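Local coordinates for thymocyte nuclear protein 1 (PDB 2AR1) that is of unknown function but probably binds modified bases in nucleic acid through its EVE domain, at residues A87-T92 / E108-K113. Sequence-based numbering, arbitrary orientation.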
# COMPACT_ATOMS: atom_id res chain seq x y z
N ALA A 87 7.85 -11.07 -1.56
CA ALA A 87 6.72 -11.52 -2.35
C ALA A 87 6.64 -13.04 -2.55
O ALA A 87 7.66 -13.74 -2.75
CB ALA A 87 6.69 -10.77 -3.68
N TYR A 88 5.44 -13.58 -2.36
CA TYR A 88 5.16 -14.96 -2.56
C TYR A 88 3.82 -15.07 -3.24
O TYR A 88 3.12 -14.08 -3.37
CB TYR A 88 5.17 -15.70 -1.22
CG TYR A 88 4.19 -15.23 -0.15
CD1 TYR A 88 4.47 -14.13 0.64
CD2 TYR A 88 3.03 -15.96 0.11
CE1 TYR A 88 3.57 -13.72 1.64
CE2 TYR A 88 2.12 -15.55 1.08
CZ TYR A 88 2.43 -14.44 1.85
OH TYR A 88 1.53 -14.05 2.87
N ASP A 89 3.45 -16.28 -3.65
CA ASP A 89 2.23 -16.47 -4.44
C ASP A 89 1.00 -16.03 -3.69
O ASP A 89 0.84 -16.37 -2.51
CB ASP A 89 2.07 -17.91 -4.89
CG ASP A 89 2.90 -18.24 -6.13
OD1 ASP A 89 3.92 -17.55 -6.46
OD2 ASP A 89 2.47 -19.18 -6.79
N ASP A 90 0.16 -15.23 -4.35
CA ASP A 90 -1.10 -14.78 -3.75
C ASP A 90 -2.15 -15.87 -3.92
O ASP A 90 -2.86 -15.91 -4.92
CB ASP A 90 -1.61 -13.49 -4.37
CG ASP A 90 -2.87 -13.02 -3.74
OD1 ASP A 90 -3.41 -13.78 -2.93
OD2 ASP A 90 -3.30 -11.94 -4.08
N PHE A 91 -2.30 -16.72 -2.91
CA PHE A 91 -3.25 -17.81 -2.94
C PHE A 91 -4.74 -17.42 -3.02
O PHE A 91 -5.56 -18.29 -3.30
CB PHE A 91 -3.01 -18.78 -1.77
CG PHE A 91 -2.99 -18.09 -0.45
CD1 PHE A 91 -4.15 -17.53 0.06
CD2 PHE A 91 -1.82 -17.95 0.25
CE1 PHE A 91 -4.17 -16.85 1.27
CE2 PHE A 91 -1.81 -17.27 1.48
CZ PHE A 91 -3.00 -16.68 1.97
N THR A 92 -5.11 -16.16 -2.78
CA THR A 92 -6.48 -15.75 -2.97
C THR A 92 -6.88 -15.86 -4.44
O THR A 92 -8.05 -16.03 -4.74
CB THR A 92 -6.78 -14.32 -2.40
OG1 THR A 92 -6.06 -13.31 -3.10
CG2 THR A 92 -6.37 -14.23 -0.96
N GLU A 108 0.45 -24.14 -9.97
CA GLU A 108 1.80 -24.13 -10.58
C GLU A 108 2.11 -22.90 -11.42
O GLU A 108 3.27 -22.59 -11.64
CB GLU A 108 1.99 -25.36 -11.48
CG GLU A 108 1.47 -26.65 -10.90
CD GLU A 108 1.36 -27.72 -11.94
OE1 GLU A 108 0.59 -27.51 -12.90
OE2 GLU A 108 2.05 -28.75 -11.79
N LYS A 109 1.07 -22.22 -11.89
CA LYS A 109 1.19 -20.98 -12.68
C LYS A 109 0.22 -19.92 -12.14
O LYS A 109 -0.87 -19.69 -12.69
CB LYS A 109 0.92 -21.23 -14.17
CG LYS A 109 1.35 -20.07 -15.10
CD LYS A 109 1.14 -20.41 -16.62
CE LYS A 109 1.19 -19.14 -17.51
NZ LYS A 109 0.96 -19.44 -19.00
N ASN A 110 0.62 -19.32 -11.02
CA ASN A 110 -0.11 -18.22 -10.39
C ASN A 110 0.66 -16.92 -10.63
O ASN A 110 1.73 -16.74 -10.08
CB ASN A 110 -0.25 -18.49 -8.90
CG ASN A 110 -1.12 -17.48 -8.23
OD1 ASN A 110 -1.49 -16.46 -8.84
ND2 ASN A 110 -1.46 -17.74 -6.94
N PRO A 111 0.13 -16.01 -11.47
CA PRO A 111 0.92 -14.84 -11.74
C PRO A 111 0.94 -13.85 -10.58
O PRO A 111 1.83 -13.02 -10.48
CB PRO A 111 0.24 -14.24 -12.95
CG PRO A 111 -1.13 -14.79 -13.00
CD PRO A 111 -1.17 -16.01 -12.14
N TRP A 112 -0.02 -14.00 -9.67
CA TRP A 112 -0.22 -13.01 -8.62
C TRP A 112 0.69 -13.28 -7.42
O TRP A 112 0.89 -14.44 -6.98
CB TRP A 112 -1.70 -12.90 -8.26
CG TRP A 112 -2.52 -12.60 -9.45
CD1 TRP A 112 -3.45 -13.40 -10.00
CD2 TRP A 112 -2.44 -11.44 -10.29
NE1 TRP A 112 -3.98 -12.80 -11.14
CE2 TRP A 112 -3.41 -11.58 -11.30
CE3 TRP A 112 -1.71 -10.25 -10.23
CZ2 TRP A 112 -3.65 -10.59 -12.30
CZ3 TRP A 112 -1.92 -9.28 -11.23
CH2 TRP A 112 -2.89 -9.46 -12.25
N LYS A 113 1.29 -12.20 -6.93
CA LYS A 113 2.28 -12.26 -5.85
C LYS A 113 1.94 -11.24 -4.79
O LYS A 113 1.26 -10.22 -5.07
CB LYS A 113 3.69 -11.98 -6.39
CG LYS A 113 4.08 -12.80 -7.53
CD LYS A 113 4.19 -14.26 -7.19
CE LYS A 113 4.77 -14.96 -8.40
NZ LYS A 113 4.08 -16.24 -8.75
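The side chains of Lys113 and Asp89 run alongside each other in the same direction, and Lys113 NZ closes a salt bridge on Asp89 OD1 at 2.6 Å, reaching the oxygen from above the carboxylate plane. Bends at chi2 and chi4 curl the lysine chain back over its own segment, where NZ also donates to Asn110 O at 2.7 Å, almost in line with that C=O. The ammonium group thus ties the end of one strand to the loop leading into the next. Asn110 and Asp89 pass each other running opposite ways, amide and carboxylate planes 70° apart, with Asp89 OD2 3.5 Å from Asn110 CB. The amide splits its work: ND2 gives a hydrogen bond to Asp90 O at 3.1 Å, while OD1 accepts from Trp112 N in an Asx turn. Asp90 O lies in the plane of the amide, whereas ND2 stands well above the plane of the Asp90 carbonyl. Asp89 and Lys113 form an antiparallel, non-hydrogen-bonded pair where strands 76-89 and 113-128, neighbours in the mixed sheet of the EVE domain, begin to part round the long loop between them. Next to it, Asp90 N donates to Trp112 O at 2.8 Å, nearly straight. Asp90 holds its carboxylate anti to the backbone N (chi1 -179°), with CB 3.9 Å from Trp112 CB; OD1 accepts from Thr92 N, a second Asx turn, and from Thr92 OG1 on the same face of the carboxylate, and OD2 pairs with Arg48. The indole of Trp112 turns from segment 87-92 to stack on Tyr50, its NE1 bonded to Asp102.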